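Long-range contacts in C2 toxin component I (Clostridium botulinum, PDB 2J3X), which transfers ADP-ribose as the enzymatic component of the binary C2 toxin, most probably from NAD+ to actin of the host cell: residues N103-L109 and E140-F144; D153-E158 and I203-Y208; P290-I296 and R368-I374. The protein carries 2 engineered substitutions. All coordinates share one frame; numbering follows the deposited sequence. Where two conformers were deposited one is given.

Interaction 1: N103-L109 and E140-F144; sequences NFTPKEL and EYTKF. With SO4 (sulfate ion), chain P.
Lys143 reaches across Phe104 to be gripped by Asn103 and Glu108. Its CB meets Phe104 CZ at 3.8 Å. The chain turns about its CB-CG bond (chi2 83°), which lays CD over one face of the Phe104 ring. Further out, CE passes 3.7 Å from Asn103 ND2, the two side chains crossing at about a right angle. At the tip, NZ makes two short bonds. One runs almost straight along the carbonyl to Asn103 O (2.8 Å, C=O...N angle 174°); the other is a salt bridge to the syn lone pair of Glu108 OE2, also 2.8 Å. The second Glu108 oxygen, OE1, accepts the Thr105 N-H at 3.0 Å, which helps hold the carboxylate's rotation, while Asn103 OD1 is taken by Ser148 N. A sulfate bonds weakly to Asn103 ND2. Further along, Leu109 CA lies over one face of Tyr141, 3.9 Å from the ring centroid, and Leu109 CD2 touches Tyr141 CD2. The loop between strand 98-102 and helix 126-136 is thereby packed against edge strand 141-143, which pairs with strand 191-203; Arg402 of strand 397-411 binds both Glu108 O and Thr142 O.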
loop_
_atom_site.group_PDB
_atom_site.type_symbol
_atom_site.label_atom_id
_atom_site.label_comp_id
_atom_site.label_asym_id
_atom_site.label_seq_id
_atom_site.Cartn_x
_atom_site.Cartn_y
_atom_site.Cartn_z
ATOM N N ASN A 103 7.093 -8.407 -10.038
ATOM C CA ASN A 103 5.946 -8.091 -10.904
ATOM C C ASN A 103 5.346 -6.707 -10.590
ATOM O O ASN A 103 4.294 -6.627 -9.919
ATOM C CB ASN A 103 4.928 -9.219 -10.878
ATOM C CG ASN A 103 4.389 -9.552 -9.480
ATOM O OD1 ASN A 103 5.059 -9.422 -8.420
ATOM N ND2 ASN A 103 3.167 -10.066 -9.481
ATOM N N PHE A 104 6.037 -5.626 -10.996
ATOM C CA PHE A 104 5.452 -4.245 -10.952
ATOM C C PHE A 104 5.287 -3.752 -12.365
ATOM O O PHE A 104 6.278 -3.771 -13.134
ATOM C CB PHE A 104 6.310 -3.219 -10.209
ATOM C CG PHE A 104 6.190 -3.288 -8.745
ATOM C CD1 PHE A 104 6.933 -4.236 -8.003
ATOM C CD2 PHE A 104 5.421 -2.349 -8.072
ATOM C CE1 PHE A 104 6.828 -4.281 -6.619
ATOM C CE2 PHE A 104 5.271 -2.425 -6.703
ATOM C CZ PHE A 104 5.976 -3.370 -5.967
ATOM N N THR A 105 4.081 -3.288 -12.711
ATOM C CA THR A 105 3.847 -2.564 -13.973
ATOM C C THR A 105 4.063 -1.078 -13.795
ATOM O O THR A 105 4.144 -0.601 -12.637
ATOM C CB THR A 105 2.373 -2.754 -14.441
ATOM O OG1 THR A 105 1.530 -2.219 -13.432
ATOM C CG2 THR A 105 2.067 -4.242 -14.598
ATOM N N PRO A 106 4.154 -0.302 -14.908
ATOM C CA PRO A 106 4.232 1.162 -14.714
ATOM C C PRO A 106 3.109 1.712 -13.833
ATOM O O PRO A 106 3.402 2.525 -12.967
ATOM C CB PRO A 106 4.149 1.724 -16.140
ATOM C CG PRO A 106 4.747 0.581 -17.015
ATOM C CD PRO A 106 4.288 -0.698 -16.335
ATOM N N LYS A 107 1.867 1.253 -14.024
ATOM C CA LYS A 107 0.760 1.823 -13.196
ATOM C C LYS A 107 1.022 1.612 -11.714
ATOM O O LYS A 107 0.712 2.485 -10.899
ATOM C CB LYS A 107 -0.622 1.201 -13.527
ATOM C CG LYS A 107 -1.250 1.772 -14.752
ATOM C CD LYS A 107 -2.395 0.870 -15.202
ATOM C CE LYS A 107 -3.021 1.448 -16.488
ATOM N NZ LYS A 107 -4.370 0.871 -16.863
ATOM N N GLU A 108 1.584 0.449 -11.356
ATOM C CA GLU A 108 1.920 0.142 -9.956
ATOM C C GLU A 108 3.110 0.908 -9.376
ATOM O O GLU A 108 3.400 0.805 -8.172
ATOM C CB GLU A 108 2.181 -1.371 -9.813
ATOM C CG GLU A 108 0.982 -2.209 -10.177
ATOM C CD GLU A 108 1.285 -3.680 -9.967
ATOM O OE1 GLU A 108 2.037 -4.237 -10.774
ATOM O OE2 GLU A 108 0.799 -4.255 -8.964
ATOM N N LEU A 109 3.835 1.632 -10.247
ATOM C CA LEU A 109 4.866 2.582 -9.834
ATOM C C LEU A 109 4.317 3.997 -9.948
ATOM O O LEU A 109 5.070 4.939 -9.970
ATOM C CB LEU A 109 6.127 2.409 -10.732
ATOM C CG LEU A 109 6.747 1.024 -10.646
ATOM C CD1 LEU A 109 7.821 0.881 -11.729
ATOM C CD2 LEU A 109 7.373 0.736 -9.255
ATOM N N GLU A 140 8.540 4.826 -2.511
ATOM C CA GLU A 140 8.332 3.447 -2.026
ATOM C C GLU A 140 6.959 2.955 -2.423
ATOM O O GLU A 140 5.923 3.594 -2.098
ATOM C CB GLU A 140 8.493 3.421 -0.513
ATOM C CG GLU A 140 8.411 2.011 0.087
ATOM C CD GLU A 140 8.860 1.996 1.537
ATOM O OE1 GLU A 140 8.632 3.003 2.258
ATOM O OE2 GLU A 140 9.431 0.973 1.964
ATOM N N TYR A 141 6.932 1.841 -3.145
ATOM C CA TYR A 141 5.685 1.343 -3.768
ATOM C C TYR A 141 5.339 -0.029 -3.238
ATOM O O TYR A 141 6.041 -1.006 -3.503
ATOM C CB TYR A 141 5.894 1.230 -5.274
ATOM C CG TYR A 141 6.198 2.565 -5.910
ATOM C CD1 TYR A 141 5.179 3.480 -6.209
ATOM C CD2 TYR A 141 7.541 2.907 -6.239
ATOM C CE1 TYR A 141 5.487 4.717 -6.814
ATOM C CE2 TYR A 141 7.851 4.116 -6.834
ATOM C CZ TYR A 141 6.816 5.019 -7.138
ATOM O OH TYR A 141 7.126 6.228 -7.740
ATOM N N THR A 142 4.239 -0.136 -2.492
ATOM C CA THR A 142 3.916 -1.399 -1.861
ATOM C C THR A 142 3.151 -2.348 -2.779
ATOM O O THR A 142 2.160 -1.959 -3.456
ATOM C CB THR A 142 3.042 -1.098 -0.596
ATOM O OG1 THR A 142 3.728 -0.108 0.178
ATOM C CG2 THR A 142 2.756 -2.382 0.236
ATOM N N LYS A 143 3.568 -3.625 -2.778
ATOM C CA LYS A 143 2.825 -4.683 -3.414
ATOM C C LYS A 143 1.924 -5.311 -2.345
ATOM O O LYS A 143 2.374 -6.032 -1.477
ATOM C CB LYS A 143 3.802 -5.735 -3.987
ATOM C CG LYS A 143 3.051 -6.800 -4.845
ATOM C CD LYS A 143 2.812 -6.308 -6.283
ATOM C CE LYS A 143 2.131 -7.395 -7.114
ATOM N NZ LYS A 143 1.916 -6.760 -8.456
ATOM N N PHE A 144 0.636 -4.960 -2.377
ATOM C CA PHE A 144 -0.269 -5.451 -1.336
ATOM C C PHE A 144 -0.473 -6.954 -1.361
ATOM O O PHE A 144 -0.598 -7.572 -0.289
ATOM C CB PHE A 144 -1.622 -4.720 -1.449
ATOM C CG PHE A 144 -1.490 -3.243 -1.364
ATOM C CD1 PHE A 144 -1.061 -2.601 -0.174
ATOM C CD2 PHE A 144 -1.803 -2.459 -2.485
ATOM C CE1 PHE A 144 -0.974 -1.170 -0.121
ATOM C CE2 PHE A 144 -1.713 -1.053 -2.447
ATOM C CZ PHE A 144 -1.282 -0.413 -1.270
HETATM S S SO4 P . -0.986 -11.422 -10.895
HETATM O O1 SO4 P . -0.611 -12.835 -11.033
HETATM O O2 SO4 P . -1.695 -11.151 -9.633
HETATM O O3 SO4 P . 0.212 -10.574 -10.921
HETATM O O4 SO4 P . -1.940 -11.119 -11.968
#

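Interaction 2: D153-E158 and I203-Y208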
loop_
_atom_site.group_PDB
_atom_site.type_symbol
_atom_site.label_atom_id
_atom_site.label_comp_id
_atom_site.label_asym_id
_atom_site.label_seq_id
_atom_site.Cartn_x
_atom_site.Cartn_y
_atom_site.Cartn_z
ATOM N N ASP A 153 14.758 -14.237 -18.084
ATOM C CA ASP A 153 14.122 -13.216 -18.970
ATOM C C ASP A 153 12.822 -13.713 -19.602
ATOM O O ASP A 153 12.102 -12.911 -20.221
ATOM C CB ASP A 153 15.068 -12.691 -20.053
ATOM C CG ASP A 153 16.170 -11.837 -19.510
ATOM O OD1 ASP A 153 16.326 -11.671 -18.279
ATOM O OD2 ASP A 153 16.921 -11.320 -20.371
ATOM N N ASN A 154 12.508 -15.011 -19.480
ATOM C CA ASN A 154 11.205 -15.502 -19.932
ATOM C C ASN A 154 10.065 -14.860 -19.156
ATOM O O ASN A 154 8.909 -14.862 -19.617
ATOM C CB ASN A 154 11.111 -17.034 -19.851
ATOM C CG ASN A 154 11.898 -17.710 -20.942
ATOM O OD1 ASN A 154 12.384 -17.053 -21.867
ATOM N ND2 ASN A 154 12.071 -19.011 -20.832
ATOM N N SER A 155 10.394 -14.296 -17.987
ATOM C CA SER A 155 9.416 -13.638 -17.156
ATOM C C SER A 155 9.079 -12.245 -17.639
ATOM O O SER A 155 8.063 -11.723 -17.229
ATOM C CB SER A 155 9.869 -13.569 -15.699
ATOM O OG SER A 155 9.813 -14.880 -15.133
ATOM N N ILE A 156 9.906 -11.662 -18.512
ATOM C CA ILE A 156 9.658 -10.304 -18.999
ATOM C C ILE A 156 8.522 -10.301 -20.017
ATOM O O ILE A 156 8.601 -11.020 -21.016
ATOM C CB ILE A 156 10.930 -9.709 -19.591
ATOM C CG1 ILE A 156 12.014 -9.622 -18.520
ATOM C CG2 ILE A 156 10.644 -8.320 -20.248
ATOM C CD1 ILE A 156 13.393 -9.343 -19.112
ATOM N N ASN A 157 7.455 -9.544 -19.737
ATOM C CA ASN A 157 6.380 -9.298 -20.697
ATOM C C ASN A 157 6.845 -8.186 -21.635
ATOM O O ASN A 157 7.010 -7.047 -21.200
ATOM C CB ASN A 157 5.145 -8.836 -19.920
ATOM C CG ASN A 157 3.926 -8.618 -20.813
ATOM O OD1 ASN A 157 4.048 -8.387 -22.028
ATOM N ND2 ASN A 157 2.736 -8.709 -20.207
ATOM N N GLU A 158 7.066 -8.505 -22.918
ATOM C CA GLU A 158 7.639 -7.544 -23.866
ATOM C C GLU A 158 6.745 -6.311 -24.022
ATOM O O GLU A 158 7.220 -5.226 -24.385
ATOM C CB GLU A 158 7.870 -8.188 -25.244
ATOM C CG GLU A 158 6.598 -8.511 -26.055
ATOM C CD GLU A 158 6.893 -9.138 -27.421
ATOM O OE1 GLU A 158 8.041 -9.561 -27.650
ATOM O OE2 GLU A 158 5.970 -9.226 -28.271
ATOM N N ILE A 203 16.722 -5.560 -24.861
ATOM C CA ILE A 203 16.765 -6.976 -24.632
ATOM C C ILE A 203 16.016 -7.627 -25.766
ATOM O O ILE A 203 14.861 -7.281 -26.010
ATOM C CB ILE A 203 16.066 -7.382 -23.295
ATOM C CG1 ILE A 203 16.811 -6.803 -22.086
ATOM C CG2 ILE A 203 15.945 -8.909 -23.201
ATOM C CD1 ILE A 203 16.043 -6.919 -20.718
ATOM N N LYS A 204 16.663 -8.584 -26.457
ATOM C CA LYS A 204 16.072 -9.233 -27.656
ATOM C C LYS A 204 15.415 -8.187 -28.579
ATOM O O LYS A 204 14.281 -8.373 -29.061
ATOM C CB LYS A 204 15.055 -10.342 -27.296
ATOM C CG LYS A 204 15.617 -11.612 -26.582
ATOM C CD LYS A 204 14.531 -12.722 -26.501
ATOM C CE LYS A 204 14.492 -13.638 -27.770
ATOM N NZ LYS A 204 13.354 -14.677 -27.767
ATOM N N GLY A 205 16.137 -7.089 -28.809
ATOM C CA GLY A 205 15.729 -6.096 -29.791
ATOM C C GLY A 205 14.584 -5.200 -29.330
ATOM O O GLY A 205 14.054 -4.401 -30.126
ATOM N N LYS A 206 14.190 -5.313 -28.049
ATOM C CA LYS A 206 13.150 -4.407 -27.516
ATOM C C LYS A 206 13.719 -3.488 -26.427
ATOM O O LYS A 206 14.591 -3.914 -25.698
ATOM C CB LYS A 206 11.970 -5.241 -26.999
ATOM C CG LYS A 206 11.346 -6.122 -28.116
ATOM C CD LYS A 206 9.833 -6.228 -27.936
ATOM C CE LYS A 206 9.150 -6.736 -29.197
ATOM N NZ LYS A 206 9.618 -8.136 -29.510
ATOM N N ASP A 207 13.220 -2.245 -26.298
ATOM C CA ASP A 207 13.698 -1.302 -25.266
ATOM C C ASP A 207 12.833 -1.188 -24.014
ATOM O O ASP A 207 11.581 -1.240 -24.095
ATOM C CB ASP A 207 13.863 0.083 -25.830
ATOM C CG ASP A 207 14.997 0.127 -26.857
ATOM O OD1 ASP A 207 15.311 -0.922 -27.446
ATOM O OD2 ASP A 207 15.566 1.183 -27.056
ATOM N N TYR A 208 13.526 -1.035 -22.877
ATOM C CA TYR A 208 12.877 -1.047 -21.554
ATOM C C TYR A 208 13.584 -0.073 -20.661
ATOM O O TYR A 208 14.798 0.178 -20.788
ATOM C CB TYR A 208 13.008 -2.435 -20.879
ATOM C CG TYR A 208 12.425 -3.556 -21.650
ATOM C CD1 TYR A 208 13.174 -4.238 -22.623
ATOM C CD2 TYR A 208 11.109 -4.008 -21.374
ATOM C CE1 TYR A 208 12.596 -5.337 -23.332
ATOM C CE2 TYR A 208 10.553 -5.104 -22.068
ATOM C CZ TYR A 208 11.285 -5.741 -23.040
ATOM O OH TYR A 208 10.761 -6.836 -23.737
#
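Glu158, Tyr208 and Ile156 carry this surface contact. Tyr208 comes in hydroxyl first: its OH lies 3.2 Å from Glu158 CA and 3.5 Å from Glu158 CB, so the end of the phenol is lodged against the start of the glutamate chain. Behind the hydroxyl, Ile156 (chi1 -62°) holds CG2 anti to the backbone N, where it leans on Tyr208 CE2 at 3.7 Å, and leaves the CG1-CD1 arm to meet Ile203 CD1 at 3.9 Å in an apolar row. Asp153 OD2 lies against Ile203 CG2, while OD1 is held by Tyr101. On the outer side, Lys206 NZ reaches Glu158 OE1 at 2.8 Å, approaching from above the carboxylate plane (57° out of it); because Glu158 was deposited in two conformers, this salt bridge belongs to the given one and is less certain. Ile203 to Lys206 form a type I' turn, closed by backbone bonds both ways between its ends, as in a two-residue beta hairpin. That hairpin joins strands 191-203 and 206-216. The 153-158 loop lies over it on its way from strand 147-150 to strand 162-168, whose Ile163 touches Ile156, Ile203 and Tyr208 alike.

Interaction 3: P290-I296 and R368-I374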
loop_
_atom_site.group_PDB
_atom_site.type_symbol
_atom_site.label_atom_id
_atom_site.label_comp_id
_atom_site.label_asym_id
_atom_site.label_seq_id
_atom_site.Cartn_x
_atom_site.Cartn_y
_atom_site.Cartn_z
ATOM N N PRO A 290 6.549 14.255 18.381
ATOM C CA PRO A 290 6.257 14.040 16.950
ATOM C C PRO A 290 6.381 12.551 16.549
ATOM O O PRO A 290 6.977 11.733 17.263
ATOM C CB PRO A 290 7.308 14.914 16.239
ATOM C CG PRO A 290 7.585 16.066 17.272
ATOM C CD PRO A 290 7.627 15.251 18.572
ATOM N N ILE A 291 5.763 12.191 15.428
ATOM C CA ILE A 291 5.783 10.797 15.004
ATOM C C ILE A 291 7.226 10.243 15.013
ATOM O O ILE A 291 8.104 10.813 14.405
ATOM C CB ILE A 291 5.206 10.722 13.588
ATOM C CG1 ILE A 291 3.737 11.239 13.571
ATOM C CG2 ILE A 291 5.285 9.299 13.018
ATOM C CD1 ILE A 291 2.802 10.492 14.605
ATOM N N PRO A 292 7.474 9.178 15.775
ATOM C CA PRO A 292 8.880 8.791 16.052
ATOM C C PRO A 292 9.567 8.021 14.927
ATOM O O PRO A 292 10.787 7.883 14.937
ATOM C CB PRO A 292 8.742 7.933 17.308
ATOM C CG PRO A 292 7.395 7.326 17.179
ATOM C CD PRO A 292 6.520 8.401 16.574
ATOM N N GLN A 293 8.779 7.389 14.049
ATOM C CA GLN A 293 9.361 6.607 12.932
ATOM C C GLN A 293 8.355 6.650 11.814
ATOM O O GLN A 293 7.184 6.917 12.071
ATOM C CB GLN A 293 9.644 5.156 13.352
ATOM C CG GLN A 293 8.330 4.339 13.651
ATOM C CD GLN A 293 8.537 2.917 14.162
ATOM O OE1 GLN A 293 7.855 2.484 15.043
ATOM N NE2 GLN A 293 9.519 2.190 13.591
ATOM N N THR A 294 8.774 6.345 10.605
ATOM C CA THR A 294 7.826 6.370 9.477
ATOM C C THR A 294 6.844 5.204 9.587
ATOM O O THR A 294 7.247 4.069 9.790
ATOM C CB THR A 294 8.600 6.324 8.177
ATOM O OG1 THR A 294 9.432 7.491 8.130
ATOM C CG2 THR A 294 7.631 6.389 6.941
ATOM N N LEU A 295 5.575 5.505 9.397
ATOM C CA LEU A 295 4.604 4.460 9.273
ATOM C C LEU A 295 3.369 4.941 8.550
ATOM O O LEU A 295 3.194 6.116 8.343
ATOM C CB LEU A 295 4.227 3.938 10.635
ATOM C CG LEU A 295 3.256 4.732 11.471
ATOM C CD1 LEU A 295 2.722 3.865 12.581
ATOM C CD2 LEU A 295 3.797 6.043 11.948
ATOM N N ILE A 296 2.522 3.989 8.205
ATOM C CA ILE A 296 1.302 4.250 7.440
ATOM C C ILE A 296 0.107 4.427 8.405
ATOM O O ILE A 296 -0.148 3.579 9.255
ATOM C CB ILE A 296 1.044 3.087 6.455
ATOM C CG1 ILE A 296 2.184 3.037 5.380
ATOM C CG2 ILE A 296 -0.378 3.170 5.842
ATOM C CD1 ILE A 296 2.157 4.288 4.403
ATOM N N ARG A 368 1.586 8.195 4.327
ATOM C CA ARG A 368 2.871 7.961 4.976
ATOM C C ARG A 368 3.142 9.061 5.986
ATOM O O ARG A 368 3.290 10.233 5.618
ATOM C CB ARG A 368 3.992 7.861 3.907
ATOM C CG ARG A 368 5.431 7.696 4.577
ATOM C CD ARG A 368 6.512 7.772 3.456
ATOM N NE ARG A 368 6.191 6.755 2.438
ATOM C CZ ARG A 368 6.383 6.865 1.109
ATOM N NH1 ARG A 368 6.900 7.953 0.590
ATOM N NH2 ARG A 368 5.992 5.868 0.281
ATOM N N LEU A 369 3.220 8.687 7.262
ATOM C CA LEU A 369 3.548 9.654 8.303
ATOM C C LEU A 369 5.023 9.544 8.539
ATOM O O LEU A 369 5.457 8.559 9.081
ATOM C CB LEU A 369 2.777 9.330 9.606
ATOM C CG LEU A 369 1.231 9.270 9.398
ATOM C CD1 LEU A 369 0.495 9.072 10.781
ATOM C CD2 LEU A 369 0.678 10.500 8.625
ATOM N N SER A 370 5.796 10.546 8.124
ATOM C CA SER A 370 7.244 10.416 8.184
ATOM C C SER A 370 7.760 10.769 9.583
ATOM O O SER A 370 7.161 11.571 10.295
ATOM C CB SER A 370 7.881 11.374 7.144
ATOM O OG SER A 370 7.542 10.981 5.803
ATOM N N GLU A 371 8.930 10.230 9.952
ATOM C CA GLU A 371 9.517 10.600 11.221
ATOM C C GLU A 371 9.567 12.128 11.437
ATOM O O GLU A 371 10.145 12.844 10.598
ATOM C CB GLU A 371 10.955 10.023 11.362
ATOM C CG GLU A 371 11.592 10.453 12.676
ATOM C CD GLU A 371 13.047 10.016 12.897
ATOM O OE1 GLU A 371 13.385 8.948 12.407
ATOM O OE2 GLU A 371 13.805 10.809 13.552
ATOM N N GLY A 372 9.041 12.631 12.554
ATOM C CA GLY A 372 9.184 14.033 12.865
ATOM C C GLY A 372 7.884 14.753 12.499
ATOM O O GLY A 372 7.737 15.930 12.832
ATOM N N ALA A 373 6.986 14.086 11.769
ATOM C CA ALA A 373 5.641 14.739 11.448
ATOM C C ALA A 373 4.962 15.174 12.769
ATOM O O ALA A 373 5.026 14.459 13.791
ATOM C CB ALA A 373 4.729 13.810 10.709
ATOM N N ILE A 374 4.308 16.332 12.739
ATOM C CA ILE A 374 3.660 16.821 13.928
ATOM C C ILE A 374 2.244 16.185 14.050
ATOM O O ILE A 374 1.349 16.358 13.186
ATOM C CB ILE A 374 3.530 18.348 13.897
ATOM C CG1 ILE A 374 4.887 19.024 13.706
ATOM C CG2 ILE A 374 2.780 18.832 15.196
ATOM C CD1 ILE A 374 5.996 18.696 14.762
#
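Leu295 and Leu369 trade two backbone bonds as an antiparallel hydrogen-bonded pair: Leu369 N to Leu295 O at 2.8 Å and Leu295 N to Leu369 O at 3.1 Å. A second pair of bonds lies farther along, where Gly372 N gives to Ile291 O at 2.8 Å and Ile291 N to Ala373 O at 2.9 Å, both in the plane of the accepting carbonyl. Between them, Glu371 N adds a weak bond to Thr294 OG1 (3.3 Å). The other branch of Thr294, CG2, lies anti to the backbone N and touches Arg368 CG at 3.5 Å, and the guanidinium runs on to a salt bridge with Glu218 and a bond to Gln139. Apolar contacts fill in around the backbone, Ile291 CG1 against Ala373 CB at 4.0 Å and Pro290 CG against Ile374 CD1 at the same distance. Leu369 and Ile291 also pack on Ile390 of strand 389-392. Gly372 sits at positive phi in a type II turn from Ser370 to Ala373. The 290-294 loop is thus bonded to that turn where strand 363-369 ends and strand 295-301 begins. Pairing across the segments is set almost wholly by main-chain atoms, with one weak side-chain bond, while the side chains mainly pack.

Overall arrangement
Interactions 1 and 2 reach the same mixed sheet of the first ADP-ribosyltransferase-like region, their centres about 18 Å apart and nearest atoms about 7 Å apart. Interaction 3 belongs to the second such region, which in relatives with this two-part build is the catalytic one. It lies across the chain's centre from interaction 2, about 39 Å between centres. Interactions 1 and 3 touch: Glu140 O comes 3.3 Å from Arg368 NH2, so interaction 1 stands where the two regions meet. Small molecules, probably from crystallisation, are bound at these two: separate glycerols bond to Phe144 N in interaction 1 and Thr294 N in interaction 3, and the sulfate near Asn103 is also held by Lys50 and Thr51.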